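Local structure of BDI-0842-like domain-containing protein (Parabacteroides distasonis, 4JM1) at residues D3-T8 against G23-A28; A17-N22 against S54-V59; S42-E47 against V59-I64. The protein is of unknown function but folds into a compact alpha/beta domain resembling the prodomain of alpha-lytic protease. All blocks are in the same frame, centred on the assembly; numbering follows the deposited sequence. Where two conformers were deposited one is given.

Contact 1: D3-T8 against G23-A28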
loop_
_atom_site.group_PDB
_atom_site.type_symbol
_atom_site.label_atom_id
_atom_site.label_comp_id
_atom_site.label_asym_id
_atom_site.label_seq_id
_atom_site.Cartn_x
_atom_site.Cartn_y
_atom_site.Cartn_z
ATOM N N ASP A 3 -0.574 0.347 -12.169
ATOM C CA ASP A 3 0.207 1.582 -12.394
ATOM C C ASP A 3 -0.643 2.846 -12.422
ATOM O O ASP A 3 -0.246 3.857 -11.874
ATOM C CB ASP A 3 1.027 1.532 -13.693
ATOM C CG ASP A 3 2.232 0.582 -13.630
ATOM O OD1 ASP A 3 2.561 0.027 -12.557
ATOM O OD2 ASP A 3 2.879 0.412 -14.686
ATOM N N LYS A 4 -1.793 2.808 -13.080
ATOM C CA LYS A 4 -2.609 4.015 -13.166
ATOM C C LYS A 4 -3.152 4.420 -11.802
ATOM O O LYS A 4 -3.144 5.612 -11.446
ATOM C CB LYS A 4 -3.722 3.869 -14.200
ATOM C CG LYS A 4 -3.062 3.795 -15.621
ATOM C CD LYS A 4 -3.974 3.746 -16.796
ATOM C CE LYS A 4 -3.101 3.777 -18.082
ATOM N NZ LYS A 4 -3.903 3.637 -19.323
ATOM N N TYR A 5 -3.593 3.430 -11.037
ATOM C CA TYR A 5 -4.054 3.707 -9.671
ATOM C C TYR A 5 -2.930 4.256 -8.789
ATOM O O TYR A 5 -3.103 5.281 -8.131
ATOM C CB TYR A 5 -4.705 2.460 -9.048
ATOM C CG TYR A 5 -5.188 2.689 -7.636
ATOM C CD1 TYR A 5 -6.244 3.540 -7.363
ATOM C CD2 TYR A 5 -4.546 2.096 -6.550
ATOM C CE1 TYR A 5 -6.657 3.786 -6.059
ATOM C CE2 TYR A 5 -4.970 2.331 -5.258
ATOM C CZ TYR A 5 -5.991 3.194 -5.004
ATOM O OH TYR A 5 -6.407 3.430 -3.724
ATOM N N ILE A 6 -1.776 3.589 -8.821
ATOM C CA ILE A 6 -0.627 4.045 -8.040
ATOM C C ILE A 6 -0.270 5.501 -8.426
ATOM O O ILE A 6 -0.002 6.345 -7.559
ATOM C CB ILE A 6 0.583 3.099 -8.243
ATOM C CG1 ILE A 6 0.313 1.788 -7.487
ATOM C CG2 ILE A 6 1.901 3.752 -7.732
ATOM C CD1 ILE A 6 1.288 0.698 -7.811
ATOM N N ASP A 7 -0.256 5.767 -9.738
ATOM C CA ASP A 7 0.089 7.122 -10.192
ATOM C C ASP A 7 -0.937 8.189 -9.822
ATOM O O ASP A 7 -0.636 9.385 -9.859
ATOM C CB ASP A 7 0.439 7.143 -11.685
ATOM C CG ASP A 7 1.700 6.353 -12.025
ATOM O OD1 ASP A 7 2.472 6.001 -11.094
ATOM O OD2 ASP A 7 1.908 6.086 -13.245
ATOM N N THR A 8 -2.150 7.776 -9.473
ATOM C CA THR A 8 -3.182 8.692 -9.002
ATOM C C THR A 8 -3.099 8.949 -7.497
ATOM O O THR A 8 -3.355 10.060 -7.054
ATOM C CB THR A 8 -4.556 8.207 -9.427
ATOM O OG1 THR A 8 -4.609 8.165 -10.857
ATOM C CG2 THR A 8 -5.682 9.120 -8.931
ATOM N N GLY A 23 1.999 -10.166 -4.715
ATOM C CA GLY A 23 0.612 -9.776 -4.922
ATOM C C GLY A 23 -0.032 -8.774 -3.990
ATOM O O GLY A 23 -1.236 -8.571 -4.062
ATOM N N PHE A 24 0.759 -8.153 -3.123
ATOM C CA PHE A 24 0.234 -7.116 -2.240
ATOM C C PHE A 24 0.481 -5.728 -2.818
ATOM O O PHE A 24 1.485 -5.477 -3.489
ATOM C CB PHE A 24 0.839 -7.218 -0.832
ATOM C CG PHE A 24 0.379 -8.436 -0.065
ATOM C CD1 PHE A 24 1.058 -9.629 -0.157
ATOM C CD2 PHE A 24 -0.731 -8.388 0.726
ATOM C CE1 PHE A 24 0.633 -10.764 0.540
ATOM C CE2 PHE A 24 -1.171 -9.516 1.433
ATOM C CZ PHE A 24 -0.482 -10.689 1.351
ATOM N N LEU A 25 -0.431 -4.826 -2.499
ATOM C CA LEU A 25 -0.247 -3.389 -2.769
ATOM C C LEU A 25 0.268 -2.772 -1.482
ATOM O O LEU A 25 -0.423 -2.801 -0.459
ATOM C CB LEU A 25 -1.556 -2.724 -3.211
ATOM C CG LEU A 25 -1.534 -1.201 -3.364
ATOM C CD1 LEU A 25 -0.452 -0.722 -4.321
ATOM C CD2 LEU A 25 -2.933 -0.726 -3.812
ATOM N N VAL A 26 1.488 -2.255 -1.548
ATOM C CA VAL A 26 2.168 -1.648 -0.414
ATOM C C VAL A 26 2.115 -0.126 -0.556
ATOM O O VAL A 26 2.469 0.418 -1.624
ATOM C CB VAL A 26 3.620 -2.102 -0.299
ATOM C CG1 VAL A 26 4.300 -1.430 0.907
ATOM C CG2 VAL A 26 3.712 -3.643 -0.197
ATOM N N ILE A 27 1.598 0.520 0.488
ATOM C CA ILE A 27 1.383 1.951 0.507
ATOM C C ILE A 27 2.142 2.564 1.681
ATOM O O ILE A 27 1.923 2.178 2.832
ATOM C CB ILE A 27 -0.122 2.270 0.548
ATOM C CG1 ILE A 27 -0.809 1.664 -0.717
ATOM C CG2 ILE A 27 -0.353 3.768 0.637
ATOM C CD1 ILE A 27 -2.307 1.744 -0.774
ATOM N N ALA A 28 3.008 3.532 1.363
ATOM C CA ALA A 28 3.858 4.195 2.353
ATOM C C ALA A 28 3.263 5.566 2.682
ATOM O O ALA A 28 3.033 6.380 1.785
ATOM C CB ALA A 28 5.288 4.335 1.832
#
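Y5 CG lies anti to the backbone N (chi1 180°), which swings the ring off helix 3-9 toward the sheet, and L25 of strand 24-29, its CG placed likewise (chi1 173°), leans back to meet it. The leucine side chain stands roughly perpendicular to that of the tyrosine: Y5 CE2 lies 3.9 Å from L25 CD2, and this methyl sits at the ring edge, near the ring plane, not over a face. The other branch of the leucine serves I6. I6 CG1 comes within 4.1 Å of L25 CD1, and I6 CD1 touches the same methyl at 4.2 Å; the isoleucine and leucine side chains run antiparallel alongside one another. L25 is thus forked, one methyl on each of two successive helix residues. The backbones stay well apart, with the CA atoms of I6 and I27 still 9.0 Å from each other, and apolar side chains alone bridge the gap.

This is helix-on-sheet packing, the N-terminal helix 3-9 lying against a mixed four-stranded sheet, on the face that helix 38-50 also covers. Strand 24-29 is an inner strand, its backbone bonded to A18 on one neighbour and to L60 on the other. Beyond the leucine, Y5 OH is hydrogen-bonded to E47 OE1 of helix 38-50, so the phenol is held at its polar end while F44, A48 and V53 touch its side chain. Around L25 itself, V19 of strand 16-19, V59 of strand 58-63 and A48 of helix 38-50 add further apolar packing.

Contact 2: A17-N22 against S54-V59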
loop_
_atom_site.group_PDB
_atom_site.type_symbol
_atom_site.label_atom_id
_atom_site.label_comp_id
_atom_site.label_asym_id
_atom_site.label_seq_id
_atom_site.Cartn_x
_atom_site.Cartn_y
_atom_site.Cartn_z
ATOM N N ALA A 17 3.878 4.140 -3.386
ATOM C CA ALA A 17 3.171 2.862 -3.395
ATOM C C ALA A 17 3.743 1.952 -4.467
ATOM O O ALA A 17 4.310 2.416 -5.460
ATOM C CB ALA A 17 1.641 3.067 -3.609
ATOM N N ALA A 18 3.545 0.649 -4.287
ATOM C CA ALA A 18 4.006 -0.338 -5.255
ATOM C C ALA A 18 3.285 -1.654 -5.057
ATOM O O ALA A 18 2.997 -2.043 -3.930
ATOM C CB ALA A 18 5.504 -0.570 -5.132
ATOM N N VAL A 19 2.996 -2.343 -6.157
ATOM C CA VAL A 19 2.584 -3.753 -6.085
ATOM C C VAL A 19 3.832 -4.618 -6.093
ATOM O O VAL A 19 4.761 -4.420 -6.876
ATOM C CB VAL A 19 1.614 -4.122 -7.221
ATOM C CG1 VAL A 19 1.315 -5.644 -7.281
ATOM C CG2 VAL A 19 0.309 -3.333 -7.091
ATOM N N THR A 20 3.848 -5.591 -5.203
ATOM C CA THR A 20 5.010 -6.455 -5.039
ATOM C C THR A 20 4.743 -7.795 -5.733
ATOM O O THR A 20 3.588 -8.146 -6.076
ATOM C CB THR A 20 5.335 -6.628 -3.532
ATOM O OG1 THR A 20 4.185 -7.113 -2.825
ATOM C CG2 THR A 20 5.791 -5.305 -2.911
ATOM N N ASP A 21 5.825 -8.544 -5.946
ATOM C CA ASP A 21 5.719 -9.792 -6.719
ATOM C C ASP A 21 4.785 -10.818 -6.087
ATOM O O ASP A 21 4.159 -11.626 -6.780
ATOM C CB ASP A 21 7.105 -10.432 -6.926
ATOM C CG ASP A 21 8.006 -9.631 -7.879
ATOM O OD1 ASP A 21 7.510 -8.723 -8.609
ATOM O OD2 ASP A 21 9.233 -9.907 -7.870
ATOM N N ASN A 22 4.657 -10.762 -4.768
ATOM C CA ASN A 22 3.796 -11.691 -4.050
ATOM C C ASN A 22 2.339 -11.246 -3.991
ATOM O O ASN A 22 1.534 -11.877 -3.308
ATOM C CB ASN A 22 4.350 -11.946 -2.640
ATOM C CG ASN A 22 4.327 -10.712 -1.751
ATOM O OD1 ASN A 22 3.910 -9.639 -2.169
ATOM N ND2 ASN A 22 4.825 -10.858 -0.519
ATOM N N SER A 54 -7.139 -5.418 -10.178
ATOM C CA SER A 54 -7.474 -6.821 -9.954
ATOM C C SER A 54 -6.272 -7.568 -9.412
ATOM O O SER A 54 -5.133 -7.125 -9.532
ATOM C CB SER A 54 -7.991 -7.470 -11.262
ATOM O OG SER A 54 -7.017 -7.468 -12.261
ATOM N N GLY A 55 -6.563 -8.693 -8.780
ATOM C CA GLY A 55 -5.564 -9.653 -8.374
ATOM C C GLY A 55 -4.829 -9.351 -7.086
ATOM O O GLY A 55 -3.836 -10.030 -6.786
ATOM N N LEU A 56 -5.262 -8.345 -6.332
ATOM C CA LEU A 56 -4.533 -8.001 -5.124
ATOM C C LEU A 56 -4.869 -9.006 -4.035
ATOM O O LEU A 56 -6.024 -9.309 -3.798
ATOM C CB LEU A 56 -4.894 -6.612 -4.633
ATOM C CG LEU A 56 -4.509 -5.461 -5.542
ATOM C CD1 LEU A 56 -4.997 -4.150 -4.901
ATOM C CD2 LEU A 56 -3.022 -5.437 -5.793
ATOM N N LYS A 57 -3.843 -9.480 -3.348
ATOM C CA LYS A 57 -4.033 -10.278 -2.129
ATOM C C LYS A 57 -4.396 -9.427 -0.933
ATOM O O LYS A 57 -4.980 -9.912 0.029
ATOM C CB LYS A 57 -2.772 -11.077 -1.823
ATOM C CG LYS A 57 -2.562 -12.175 -2.834
ATOM C CD LYS A 57 -1.446 -13.077 -2.422
ATOM C CE LYS A 57 -1.249 -14.149 -3.457
ATOM N NZ LYS A 57 0.079 -14.784 -3.268
ATOM N N GLY A 58 -4.036 -8.140 -0.986
ATOM C CA GLY A 58 -4.332 -7.272 0.121
ATOM C C GLY A 58 -3.567 -5.975 -0.039
ATOM O O GLY A 58 -2.859 -5.795 -1.028
ATOM N N VAL A 59 -3.732 -5.083 0.933
ATOM C CA VAL A 59 -2.956 -3.852 1.076
ATOM C C VAL A 59 -2.161 -3.924 2.371
ATOM O O VAL A 59 -2.684 -4.370 3.420
ATOM C CB VAL A 59 -3.869 -2.618 1.078
ATOM C CG1 VAL A 59 -3.165 -1.358 1.668
ATOM C CG2 VAL A 59 -4.371 -2.387 -0.350
#
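The 2.6 Å hydrogen bond from T20 OG1 to N22 OD1 steadies N22, the residue whose backbone O faces K57 across the contact. The hydroxyl approaches OD1 at a C=O...donor angle of 153°, tilted 24° from the amide plane. T20 OG1 also has F24 O as a partner, and these two carbonyl oxygens probably compete for its single proton. K57 leaves its backbone with CG anti to the carbonyl carbon (chi1 -70°) and stays extended beyond it, so that its aliphatic length runs alongside N22. The ammonium group reaches N22 O in a weak hydrogen bond of 3.3 Å between K57 NZ and N22 O. K57 CD is just as near to that oxygen, so the contact is as much the flank of the chain as its charged end. On the more buried side, V19 CG2 meets L56 CD2 methyl to methyl at 4.1 Å, the side chains crossing obliquely. L25 touches V19 from strand 24-29, while L45 and A48 of helix 38-50 close on L56. The backbone bond between K57 and G23 joins the same two loops. The arrangement is that of a beta hairpin, strands 16-19 and 24-29 with the turn between them, whose second strand pairs in parallel with strand 58-63, so that V19 and L56 meet across the face of the intervening strand, over L25.

Contact 3: S42-E47 against V59-I64. With EDO (1,2-ethanediol), chain C.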
loop_
_atom_site.group_PDB
_atom_site.type_symbol
_atom_site.label_atom_id
_atom_site.label_comp_id
_atom_site.label_asym_id
_atom_site.label_seq_id
_atom_site.Cartn_x
_atom_site.Cartn_y
_atom_site.Cartn_z
ATOM N N SER A 42 -7.725 -1.215 4.794
ATOM C CA SER A 42 -8.970 -1.736 4.237
ATOM C C SER A 42 -9.622 -0.720 3.301
ATOM O O SER A 42 -10.179 -1.087 2.257
ATOM C CB SER A 42 -9.938 -2.154 5.348
ATOM O OG SER A 42 -11.161 -2.586 4.779
ATOM N N GLN A 43 -9.539 0.557 3.646
ATOM C CA GLN A 43 -10.082 1.599 2.764
ATOM C C GLN A 43 -9.336 1.665 1.429
ATOM O O GLN A 43 -9.965 1.795 0.369
ATOM C CB GLN A 43 -10.075 2.962 3.462
ATOM C CG GLN A 43 -11.008 3.033 4.675
ATOM C CD GLN A 43 -12.447 3.110 4.264
ATOM O OE1 GLN A 43 -13.203 2.130 4.312
ATOM N NE2 GLN A 43 -12.837 4.286 3.825
ATOM N N PHE A 44 -8.014 1.587 1.479
ATOM C CA PHE A 44 -7.233 1.555 0.267
ATOM C C PHE A 44 -7.544 0.307 -0.579
ATOM O O PHE A 44 -7.616 0.368 -1.808
ATOM C CB PHE A 44 -5.741 1.616 0.562
ATOM C CG PHE A 44 -5.171 3.006 0.582
ATOM C CD1 PHE A 44 -5.170 3.780 -0.571
ATOM C CD2 PHE A 44 -4.561 3.505 1.721
ATOM C CE1 PHE A 44 -4.627 5.055 -0.581
ATOM C CE2 PHE A 44 -3.995 4.783 1.728
ATOM C CZ PHE A 44 -4.035 5.562 0.580
ATOM N N LEU A 45 -7.695 -0.848 0.074
ATOM C CA LEU A 45 -7.998 -2.071 -0.693
ATOM C C LEU A 45 -9.324 -1.931 -1.424
ATOM O O LEU A 45 -9.439 -2.250 -2.599
ATOM C CB LEU A 45 -7.996 -3.296 0.220
ATOM C CG LEU A 45 -8.252 -4.665 -0.411
ATOM C CD1 LEU A 45 -7.258 -4.983 -1.536
ATOM C CD2 LEU A 45 -8.271 -5.758 0.682
ATOM N N GLU A 46 -10.330 -1.422 -0.725
ATOM C CA GLU A 46 -11.632 -1.208 -1.353
ATOM C C GLU A 46 -11.544 -0.220 -2.520
ATOM O O GLU A 46 -12.161 -0.420 -3.581
ATOM C CB GLU A 46 -12.653 -0.716 -0.299
ATOM C CG GLU A 46 -14.077 -0.458 -0.820
ATOM C CD GLU A 46 -15.058 0.015 0.274
ATOM O OE1 GLU A 46 -14.849 -0.322 1.466
ATOM O OE2 GLU A 46 -16.039 0.727 -0.067
ATOM N N GLU A 47 -10.808 0.863 -2.331
ATOM C CA GLU A 47 -10.678 1.863 -3.379
ATOM C C GLU A 47 -9.939 1.326 -4.591
ATOM O O GLU A 47 -10.356 1.574 -5.712
ATOM C CB GLU A 47 -9.950 3.066 -2.841
ATOM C CG GLU A 47 -9.911 4.236 -3.792
ATOM C CD GLU A 47 -9.212 5.457 -3.182
ATOM O OE1 GLU A 47 -7.945 5.520 -3.199
ATOM O OE2 GLU A 47 -9.958 6.320 -2.636
ATOM N N VAL A 59 -3.732 -5.083 0.933
ATOM C CA VAL A 59 -2.956 -3.852 1.076
ATOM C C VAL A 59 -2.161 -3.924 2.371
ATOM O O VAL A 59 -2.684 -4.370 3.420
ATOM C CB VAL A 59 -3.869 -2.618 1.078
ATOM C CG1 VAL A 59 -3.165 -1.358 1.668
ATOM C CG2 VAL A 59 -4.371 -2.387 -0.350
ATOM N N LEU A 60 -0.911 -3.461 2.281
ATOM C CA LEU A 60 -0.011 -3.334 3.410
ATOM C C LEU A 60 0.345 -1.864 3.537
ATOM O O LEU A 60 0.726 -1.241 2.539
ATOM C CB LEU A 60 1.263 -4.193 3.243
ATOM C CG LEU A 60 0.978 -5.653 2.896
ATOM C CD1 LEU A 60 2.308 -6.329 2.501
ATOM C CD2 LEU A 60 0.244 -6.391 4.034
ATOM N N ILE A 61 0.257 -1.323 4.755
ATOM C CA ILE A 61 0.712 0.028 5.048
ATOM C C ILE A 61 2.079 -0.026 5.707
ATOM O O ILE A 61 2.304 -0.834 6.597
ATOM C CB ILE A 61 -0.274 0.801 5.957
ATOM C CG1 ILE A 61 -1.719 0.704 5.410
ATOM C CG2 ILE A 61 0.207 2.279 6.155
ATOM C CD1 ILE A 61 -2.005 1.393 4.078
ATOM N N VAL A 62 2.992 0.801 5.205
ATOM C CA VAL A 62 4.296 0.978 5.799
ATOM C C VAL A 62 4.569 2.482 6.016
ATOM O O VAL A 62 3.865 3.347 5.476
ATOM C CB VAL A 62 5.421 0.361 4.874
ATOM C CG1 VAL A 62 5.234 -1.173 4.701
ATOM C CG2 VAL A 62 5.552 1.080 3.535
ATOM N N ASP A 63 5.560 2.771 6.872
ATOM C CA ASP A 63 5.977 4.158 7.135
ATOM C C ASP A 63 7.009 4.544 6.088
ATOM O O ASP A 63 8.045 3.891 5.971
ATOM C CB ASP A 63 6.533 4.263 8.553
ATOM C CG ASP A 63 6.813 5.700 9.004
ATOM O OD1 ASP A 63 6.868 6.638 8.172
ATOM O OD2 ASP A 63 6.956 5.879 10.233
ATOM N N ILE A 64 6.731 5.627 5.353
ATOM C CA ILE A 64 7.683 6.176 4.383
ATOM C C ILE A 64 9.080 6.447 4.994
ATOM O O ILE A 64 10.099 6.372 4.299
ATOM C CB ILE A 64 7.130 7.485 3.744
ATOM C CG1 ILE A 64 7.918 7.893 2.487
ATOM C CG2 ILE A 64 7.087 8.665 4.782
ATOM C CD1 ILE A 64 7.708 6.969 1.275
HETATM C C1 EDO C . -7.766 6.151 2.004
HETATM O O1 EDO C . -7.325 7.516 1.882
HETATM C C2 EDO C . -8.366 5.638 0.712
HETATM O O2 EDO C . -9.376 6.561 0.258
#
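This is a buried, wholly apolar helix-on-strand contact near the centre of the domain, where helix 38-50 lies over inner strand 58-63. The short axes approach to 8.0 Å and run at 135° to each other. V59 fills the approach with both methyls. Its CG2, anti to the carbonyl carbon, presses on the helix backbone itself, 3.7 Å from L45 CA, and also touches L45 CB at 3.8 Å; its CG1 turns to F44 CB at 4.1 Å. Further along the strand, I61 CD1 reaches F44 CD2 at 4.1 Å, oblique to the ring, the isoleucine lying athwart the phenylalanine. F44 chi1, -92°, is well off the staggered -60°, with the ring set between I61 and a 1,2-ethanediol, probably from the crystallisation liquor, whose C1 lies 3.9 Å above the ring centre on one face. The diol is held there by a 3.0 Å hydrogen bond from its O2 to E47 OE2. Replacing F44 by an alanine would probably leave I61 CD1 without its aromatic partner and open a gap beneath helix 38-50, between Y5 and I27. Together these contacts seat the helix on strand 58-63, and F44 also touches I27 of strand 24-29, which completes a beta-alpha-beta unit of strand 24-29, helix 38-50 and strand 58-63.

Overall arrangement
Contacts 1 and 3 are core: they seat helices 3-9 and 38-50 side by side on the same sheet face, through strands 24-29 and 58-63, and are purely apolar. The helices also meet directly: a polar bond joins them, and the Y5 hydroxyl rests against the ring of F44. Contact 2 lies at one end of the sheet, partly buried, where a methyl pair gives way to a weak lysine bond near solvent. Contacts 2 and 3 share V59 and touch through L45 and L56. Backbone bonds between neighbouring strands unite all three: V26 with A18 joins contacts 1 and 2, and I27 with L60 joins contacts 1 and 3.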